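Local coordinates for protein LEOA (Escherichia coli, PDB 4AUR) that is a bacterial dynamin-like GTPase of enterotoxigenic strains, probably linked to the LT toxin and probably acting on membranes as other dynamins do, at residues Asp313-Ala325 with Met524-Glu536. Numbering follows the deposited sequence.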
ATOM      1  N   ASP A 313       2.273  24.560 -14.549  1.00 28.53           N
ATOM      2  CA  ASP A 313       3.270  25.547 -14.132  1.00 27.41           C
ATOM      3  C   ASP A 313       3.878  26.263 -15.292  1.00 26.36           C
ATOM      4  O   ASP A 313       4.059  27.469 -15.270  1.00 26.34           O
ATOM      5  CB  ASP A 313       4.414  24.863 -13.410  1.00 26.56           C
ATOM      6  CG  ASP A 313       4.027  24.385 -12.051  1.00 27.04           C
ATOM      7  OD1 ASP A 313       2.897  24.733 -11.624  1.00 26.85           O
ATOM      8  OD2 ASP A 313       4.843  23.673 -11.422  1.00 25.20           O
ATOM      9  N   ILE A 314       4.216  25.494 -16.306  1.00 25.18           N
ATOM     10  CA  ILE A 314       4.778  26.044 -17.507  1.00 24.42           C
ATOM     11  C   ILE A 314       3.780  26.930 -18.224  1.00 22.85           C
ATOM     12  O   ILE A 314       4.132  27.947 -18.712  1.00 23.12           O
ATOM     13  CB  ILE A 314       5.277  24.897 -18.390  1.00 24.36           C
ATOM     14  CG1 ILE A 314       6.516  24.314 -17.737  1.00 23.14           C
ATOM     15  CG2 ILE A 314       5.596  25.364 -19.807  1.00 24.71           C
ATOM     16  CD1 ILE A 314       6.951  23.032 -18.375  1.00 24.21           C
ATOM     17  N   LYS A 315       2.526  26.543 -18.244  1.00 24.03           N
ATOM     18  CA  LYS A 315       1.474  27.313 -18.862  1.00 24.76           C
ATOM     19  C   LYS A 315       1.323  28.641 -18.174  1.00 26.24           C
ATOM     20  O   LYS A 315       1.270  29.690 -18.826  1.00 26.56           O
ATOM     21  CB  LYS A 315       0.164  26.544 -18.771  1.00 26.93           C
ATOM     22  CG  LYS A 315      -0.879  26.983 -19.778  1.00 30.09           C
ATOM     23  CD  LYS A 315      -2.271  26.575 -19.318  1.00 31.53           C
ATOM     24  CE  LYS A 315      -3.334  26.986 -20.328  1.00 35.10           C
ATOM     25  NZ  LYS A 315      -4.695  26.494 -19.934  1.00 36.56           N
ATOM     26  N   GLN A 316       1.263  28.596 -16.847  1.00 28.08           N
ATOM     27  CA  GLN A 316       1.029  29.784 -16.053  1.00 30.48           C
ATOM     28  C   GLN A 316       2.221  30.700 -16.154  1.00 29.19           C
ATOM     29  O   GLN A 316       2.077  31.892 -16.352  1.00 32.40           O
ATOM     30  CB  GLN A 316       0.770  29.425 -14.599  1.00 34.45           C
ATOM     31  CG  GLN A 316      -0.485  28.584 -14.396  1.00 38.49           C
ATOM     32  CD  GLN A 316      -1.750  29.315 -14.782  1.00 42.69           C
ATOM     33  OE1 GLN A 316      -1.916  30.497 -14.457  1.00 50.57           O
ATOM     34  NE2 GLN A 316      -2.656  28.619 -15.479  1.00 45.68           N
ATOM     35  N   SER A 317       3.397  30.126 -16.003  1.00 27.09           N
ATOM     36  CA  SER A 317       4.628  30.791 -16.318  1.00 25.23           C
ATOM     37  C   SER A 317       4.547  31.527 -17.646  1.00 25.57           C
ATOM     38  O   SER A 317       4.716  32.753 -17.704  1.00 24.90           O
ATOM     39  CB  SER A 317       5.742  29.763 -16.371  1.00 24.21           C
ATOM     40  OG  SER A 317       6.028  29.325 -15.061  1.00 23.12           O
ATOM     41  N   ARG A 318       4.259  30.802 -18.713  1.00 23.23           N
ATOM     42  CA  ARG A 318       4.230  31.450 -19.996  1.00 23.60           C
ATOM     43  C   ARG A 318       3.228  32.578 -20.017  1.00 23.26           C
ATOM     44  O   ARG A 318       3.508  33.622 -20.552  1.00 23.95           O
ATOM     45  CB  ARG A 318       3.938  30.460 -21.107  1.00 24.57           C
ATOM     46  CG  ARG A 318       5.014  29.399 -21.258  1.00 25.04           C
ATOM     47  CD  ARG A 318       5.152  28.932 -22.682  1.00 26.12           C
ATOM     48  NE  ARG A 318       5.181  27.474 -22.765  1.00 27.73           N
ATOM     49  CZ  ARG A 318       6.201  26.748 -23.206  1.00 26.37           C
ATOM     50  NH1 ARG A 318       7.338  27.298 -23.594  1.00 26.95           N
ATOM     51  NH2 ARG A 318       6.069  25.451 -23.252  1.00 27.04           N
ATOM     52  N   ILE A 319       2.050  32.359 -19.441  1.00 24.72           N
ATOM     53  CA  ILE A 319       0.999  33.380 -19.396  1.00 23.53           C
ATOM     54  C   ILE A 319       1.481  34.620 -18.654  1.00 25.49           C
ATOM     55  O   ILE A 319       1.140  35.733 -19.011  1.00 25.07           O
ATOM     56  CB  ILE A 319      -0.244  32.829 -18.700  1.00 22.94           C
ATOM     57  CG1 ILE A 319      -1.062  32.035 -19.690  1.00 23.39           C
ATOM     58  CG2 ILE A 319      -1.108  33.933 -18.087  1.00 22.95           C
ATOM     59  CD1 ILE A 319      -2.141  31.207 -19.029  1.00 24.57           C
ATOM     60  N   GLU A 320       2.274  34.418 -17.613  1.00 27.41           N
ATOM     61  CA  GLU A 320       2.765  35.522 -16.841  1.00 30.50           C
ATOM     62  C   GLU A 320       3.807  36.346 -17.607  1.00 29.79           C
ATOM     63  O   GLU A 320       3.727  37.565 -17.656  1.00 31.74           O
ATOM     64  CB  GLU A 320       3.338  35.040 -15.520  1.00 33.50           C
ATOM     65  CG  GLU A 320       3.384  36.165 -14.520  1.00 39.44           C
ATOM     66  CD  GLU A 320       3.886  35.739 -13.169  1.00 46.39           C
ATOM     67  OE1 GLU A 320       3.799  34.516 -12.865  1.00 45.52           O
ATOM     68  OE2 GLU A 320       4.352  36.648 -12.428  1.00 49.37           O
ATOM     69  N   VAL A 321       4.775  35.684 -18.208  1.00 27.71           N
ATOM     70  CA  VAL A 321       5.761  36.365 -18.997  1.00 25.82           C
ATOM     71  C   VAL A 321       5.115  37.141 -20.127  1.00 25.95           C
ATOM     72  O   VAL A 321       5.500  38.277 -20.384  1.00 25.29           O
ATOM     73  CB  VAL A 321       6.771  35.365 -19.543  1.00 27.06           C
ATOM     74  CG1 VAL A 321       7.600  35.950 -20.697  1.00 26.77           C
ATOM     75  CG2 VAL A 321       7.654  34.897 -18.390  1.00 28.16           C
ATOM     76  N   LYS A 322       4.140  36.556 -20.799  1.00 24.59           N
ATOM     77  CA  LYS A 322       3.452  37.285 -21.830  1.00 26.11           C
ATOM     78  C   LYS A 322       2.861  38.578 -21.272  1.00 26.78           C
ATOM     79  O   LYS A 322       2.923  39.614 -21.917  1.00 26.42           O
ATOM     80  CB  LYS A 322       2.365  36.424 -22.452  1.00 28.65           C
ATOM     81  CG  LYS A 322       2.890  35.452 -23.497  1.00 29.97           C
ATOM     82  CD  LYS A 322       2.008  34.228 -23.637  1.00 31.44           C
ATOM     83  CE  LYS A 322       2.268  33.558 -24.974  1.00 34.03           C
ATOM     84  NZ  LYS A 322       1.947  32.102 -24.999  1.00 34.22           N
ATOM     85  N   ARG A 323       2.323  38.522 -20.062  1.00 28.01           N
ATOM     86  CA  ARG A 323       1.704  39.680 -19.459  1.00 30.15           C
ATOM     87  C   ARG A 323       2.731  40.758 -19.148  1.00 29.04           C
ATOM     88  O   ARG A 323       2.471  41.951 -19.329  1.00 28.40           O
ATOM     89  CB  ARG A 323       0.924  39.311 -18.199  1.00 36.61           C
ATOM     90  CG  ARG A 323      -0.378  40.100 -18.083  1.00 45.31           C
ATOM     91  CD  ARG A 323      -1.063  40.012 -16.720  1.00 53.60           C
ATOM     92  NE  ARG A 323      -1.059  38.659 -16.163  1.00 56.97           N
ATOM     93  CZ  ARG A 323      -0.255  38.247 -15.178  1.00 64.10           C
ATOM     94  NH1 ARG A 323       0.628  39.088 -14.616  1.00 66.36           N
ATOM     95  NH2 ARG A 323      -0.328  36.983 -14.743  1.00 63.09           N
ATOM     96  N   LEU A 324       3.908  40.342 -18.704  1.00 27.18           N
ATOM     97  CA  LEU A 324       5.010  41.277 -18.476  1.00 25.66           C
ATOM     98  C   LEU A 324       5.554  41.872 -19.770  1.00 24.73           C
ATOM     99  O   LEU A 324       5.912  43.031 -19.807  1.00 24.88           O
ATOM    100  CB  LEU A 324       6.144  40.587 -17.745  1.00 24.76           C
ATOM    101  CG  LEU A 324       5.774  40.066 -16.375  1.00 25.18           C
ATOM    102  CD1 LEU A 324       6.890  39.214 -15.817  1.00 23.80           C
ATOM    103  CD2 LEU A 324       5.429  41.207 -15.436  1.00 25.64           C
ATOM    104  N   ALA A 325       5.654  41.064 -20.816  1.00 23.99           N
ATOM    105  CA  ALA A 325       6.144  41.549 -22.089  1.00 23.35           C
ATOM    106  C   ALA A 325       5.273  42.675 -22.606  1.00 24.18           C
ATOM    107  O   ALA A 325       5.783  43.633 -23.176  1.00 22.67           O
ATOM    108  CB  ALA A 325       6.199  40.436 -23.104  1.00 22.82           C
HETATM  109  N   MSE A 524      10.614  36.390 -28.132  1.00 31.05           N
HETATM  110  CA  MSE A 524      10.460  36.978 -26.829  1.00 31.72           C
HETATM  111  C   MSE A 524      10.955  35.960 -25.861  1.00 30.31           C
HETATM  112  O   MSE A 524      11.926  36.169 -25.150  1.00 29.27           O
HETATM  113  CB  MSE A 524       9.015  37.408 -26.605  1.00 30.11           C
HETATM  114  CG  MSE A 524       8.968  38.295 -25.373  1.00 30.20           C
HETATM  115 SE   MSE A 524       8.418  37.215 -23.815  1.00 29.82          SE
HETATM  116  CE  MSE A 524      10.125  36.737 -23.045  1.00 31.64           C
ATOM    117  N   PHE A 525      10.331  34.801 -25.873  1.00 32.66           N
ATOM    118  CA  PHE A 525      10.792  33.716 -25.013  1.00 30.31           C
ATOM    119  C   PHE A 525      12.257  33.375 -25.166  1.00 28.54           C
ATOM    120  O   PHE A 525      12.912  33.179 -24.160  1.00 28.87           O
ATOM    121  CB  PHE A 525       9.906  32.497 -25.158  1.00 27.79           C
ATOM    122  CG  PHE A 525       8.669  32.606 -24.359  1.00 26.21           C
ATOM    123  CD1 PHE A 525       8.743  32.572 -22.984  1.00 24.60           C
ATOM    124  CD2 PHE A 525       7.449  32.782 -24.962  1.00 25.13           C
ATOM    125  CE1 PHE A 525       7.605  32.685 -22.221  1.00 25.28           C
ATOM    126  CE2 PHE A 525       6.313  32.896 -24.210  1.00 24.68           C
ATOM    127  CZ  PHE A 525       6.386  32.849 -22.837  1.00 24.90           C
ATOM    128  N   ALA A 526      12.779  33.350 -26.385  1.00 27.14           N
ATOM    129  CA  ALA A 526      14.172  32.909 -26.588  1.00 29.95           C
ATOM    130  C   ALA A 526      15.212  33.854 -26.000  1.00 31.01           C
ATOM    131  O   ALA A 526      16.339  33.456 -25.772  1.00 31.72           O
ATOM    132  CB  ALA A 526      14.465  32.705 -28.069  1.00 30.93           C
ATOM    133  N   PHE A 527      14.821  35.103 -25.778  1.00 33.02           N
ATOM    134  CA  PHE A 527      15.712  36.150 -25.324  1.00 35.32           C
ATOM    135  C   PHE A 527      15.599  36.406 -23.822  1.00 35.25           C
ATOM    136  O   PHE A 527      16.614  36.591 -23.139  1.00 36.50           O
ATOM    137  CB  PHE A 527      15.393  37.432 -26.095  1.00 38.68           C
ATOM    138  CG  PHE A 527      16.500  38.436 -26.087  1.00 44.94           C
ATOM    139  CD1 PHE A 527      17.518  38.373 -27.035  1.00 49.22           C
ATOM    140  CD2 PHE A 527      16.529  39.461 -25.132  1.00 50.36           C
ATOM    141  CE1 PHE A 527      18.553  39.297 -27.026  1.00 54.66           C
ATOM    142  CE2 PHE A 527      17.561  40.396 -25.121  1.00 52.30           C
ATOM    143  CZ  PHE A 527      18.574  40.311 -26.070  1.00 55.32           C
ATOM    144  N   PHE A 528      14.370  36.418 -23.310  1.00 34.18           N
ATOM    145  CA  PHE A 528      14.116  36.749 -21.914  1.00 32.20           C
ATOM    146  C   PHE A 528      13.822  35.568 -21.000  1.00 32.75           C
ATOM    147  O   PHE A 528      13.758  35.746 -19.784  1.00 36.71           O
ATOM    148  CB  PHE A 528      12.944  37.709 -21.826  1.00 31.71           C
ATOM    149  CG  PHE A 528      13.134  38.980 -22.617  1.00 31.31           C
ATOM    150  CD1 PHE A 528      13.771  40.070 -22.045  1.00 31.20           C
ATOM    151  CD2 PHE A 528      12.686  39.083 -23.920  1.00 30.99           C
ATOM    152  CE1 PHE A 528      13.965  41.235 -22.753  1.00 32.10           C
ATOM    153  CE2 PHE A 528      12.869  40.246 -24.637  1.00 32.85           C
ATOM    154  CZ  PHE A 528      13.515  41.327 -24.052  1.00 32.72           C
ATOM    155  N   ALA A 529      13.619  34.374 -21.557  1.00 32.66           N
ATOM    156  CA  ALA A 529      13.164  33.225 -20.760  1.00 28.90           C
ATOM    157  C   ALA A 529      13.306  31.867 -21.460  1.00 27.82           C
ATOM    158  O   ALA A 529      12.360  31.094 -21.495  1.00 25.73           O
ATOM    159  CB  ALA A 529      11.719  33.455 -20.375  1.00 28.16           C
ATOM    160  N   PRO A 530      14.490  31.578 -22.023  1.00 28.62           N
ATOM    161  CA  PRO A 530      14.717  30.323 -22.715  1.00 29.43           C
ATOM    162  C   PRO A 530      14.610  29.074 -21.847  1.00 31.89           C
ATOM    163  O   PRO A 530      14.231  27.993 -22.365  1.00 32.25           O
ATOM    164  CB  PRO A 530      16.142  30.461 -23.256  1.00 29.19           C
ATOM    165  CG  PRO A 530      16.766  31.563 -22.478  1.00 29.89           C
ATOM    166  CD  PRO A 530      15.633  32.491 -22.189  1.00 30.66           C
ATOM    167  N   GLN A 531      14.932  29.192 -20.555  1.00 31.14           N
ATOM    168  CA  GLN A 531      14.863  28.010 -19.697  1.00 32.06           C
ATOM    169  C   GLN A 531      13.468  27.410 -19.522  1.00 29.96           C
ATOM    170  O   GLN A 531      13.340  26.251 -19.140  1.00 28.99           O
ATOM    171  CB  GLN A 531      15.510  28.240 -18.337  1.00 34.56           C
ATOM    172  CG  GLN A 531      14.994  29.431 -17.576  1.00 35.87           C
ATOM    173  CD  GLN A 531      15.898  30.626 -17.729  1.00 38.29           C
ATOM    174  OE1 GLN A 531      17.126  30.515 -17.553  1.00 41.05           O
ATOM    175  NE2 GLN A 531      15.307  31.778 -18.069  1.00 36.42           N
ATOM    176  N   ILE A 532      12.416  28.175 -19.789  1.00 29.51           N
ATOM    177  CA  ILE A 532      11.071  27.610 -19.726  1.00 28.49           C
ATOM    178  C   ILE A 532      10.941  26.533 -20.792  1.00 30.13           C
ATOM    179  O   ILE A 532      10.458  25.455 -20.495  1.00 28.29           O
ATOM    180  CB  ILE A 532       9.958  28.650 -19.873  1.00 27.65           C
ATOM    181  CG1 ILE A 532       9.940  29.578 -18.656  1.00 28.13           C
ATOM    182  CG2 ILE A 532       8.604  27.959 -19.957  1.00 27.99           C
ATOM    183  CD1 ILE A 532       9.269  30.913 -18.903  1.00 27.32           C
ATOM    184  N   GLN A 533      11.374  26.799 -22.027  1.00 31.44           N
ATOM    185  CA  GLN A 533      11.278  25.767 -23.050  1.00 32.05           C
ATOM    186  C   GLN A 533      12.210  24.599 -22.678  1.00 31.26           C
ATOM    187  O   GLN A 533      11.848  23.413 -22.787  1.00 27.51           O
ATOM    188  CB  GLN A 533      11.599  26.325 -24.427  1.00 34.69           C
ATOM    189  CG  GLN A 533      11.730  25.267 -25.523  1.00 37.80           C
ATOM    190  CD  GLN A 533      11.718  25.875 -26.919  1.00 40.70           C
ATOM    191  OE1 GLN A 533      12.704  25.798 -27.656  1.00 46.63           O
ATOM    192  NE2 GLN A 533      10.605  26.493 -27.284  1.00 39.34           N
ATOM    193  N   GLN A 534      13.397  24.944 -22.204  1.00 29.84           N
ATOM    194  CA  GLN A 534      14.367  23.939 -21.845  1.00 30.70           C
ATOM    195  C   GLN A 534      13.837  23.008 -20.756  1.00 28.77           C
ATOM    196  O   GLN A 534      13.932  21.805 -20.896  1.00 30.15           O
ATOM    197  CB  GLN A 534      15.699  24.598 -21.472  1.00 32.31           C
ATOM    198  CG  GLN A 534      16.431  25.132 -22.693  1.00 33.64           C
ATOM    199  CD  GLN A 534      17.526  26.142 -22.378  1.00 37.15           C
ATOM    200  OE1 GLN A 534      17.843  26.424 -21.207  1.00 37.36           O
ATOM    201  NE2 GLN A 534      18.125  26.704 -23.449  1.00 38.58           N
HETATM  202  N   MSE A 535      13.242  23.555 -19.706  1.00 27.69           N
HETATM  203  CA  MSE A 535      12.613  22.746 -18.671  1.00 27.28           C
HETATM  204  C   MSE A 535      11.448  21.949 -19.193  1.00 27.47           C
HETATM  205  O   MSE A 535      11.151  20.900 -18.682  1.00 29.13           O
HETATM  206  CB  MSE A 535      12.060  23.615 -17.558  1.00 28.02           C
HETATM  207  CG  MSE A 535      13.174  24.271 -16.759  1.00 30.70           C
HETATM  208 SE   MSE A 535      12.543  25.393 -15.252  1.00 33.79          SE
HETATM  209  CE  MSE A 535      13.237  27.124 -15.883  1.00 34.52           C
ATOM    210  N   GLU A 536      10.740  22.445 -20.184  1.00 28.10           N
ATOM    211  CA  GLU A 536       9.614  21.717 -20.719  1.00 29.44           C
ATOM    212  C   GLU A 536      10.100  20.430 -21.391  1.00 31.41           C
ATOM    213  O   GLU A 536       9.511  19.359 -21.213  1.00 31.29           O
ATOM    214  CB  GLU A 536       8.842  22.580 -21.707  1.00 29.88           C
ATOM    215  CG  GLU A 536       7.968  21.784 -22.651  1.00 30.73           C
ATOM    216  CD  GLU A 536       7.049  22.658 -23.461  1.00 29.52           C
ATOM    217  OE1 GLU A 536       7.535  23.274 -24.438  1.00 27.20           O
ATOM    218  OE2 GLU A 536       5.839  22.708 -23.109  1.00 29.94           O
TER
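Arg318 leaves its helix with CG anti to the carbonyl carbon (chi1 -63°), and the bends at chi2 and chi3 swing the guanidinium across to Glu536. Glu536 sends CG anti to its backbone N and stays extended to meet it. NH2 of Arg318 forms a salt bridge to Glu536 OE2 at 2.8 Å. The same NH2 hydrogen-bonds Glu536 OE1 at 2.9 Å, approaching from above the carboxylate plane. The carboxylate sits at the guanidinium edge, with the two planes 55° apart. Ile532 CG2 lies over one guanidinium face, 3.9 Å from Arg318 NH1. The Phe525 side chain crosses that of Arg318 at about a right angle. Its CZ is 3.8 Å from Arg318 CB, and Arg318 O lies at the ring edge, in plane. Val321 CG1 touches Phe525 CE1 at 3.6 Å and also packs on the selenium of Met524, a selenomethionine. Ile314 CG2 meets Ile532 CG2 at 4.0 Å. Segment 313-325 runs nearly antiparallel to 530-536 (166°), and 524-528 crosses it at about a right angle. Helix 368-408 also packs against both segments within the elongated helical domain. Ile314, Val321, Met524 and Ile532 are buried, so the partly exposed ion pair borders the apolar packing and probably holds the carboxylate at the guanidinium edge.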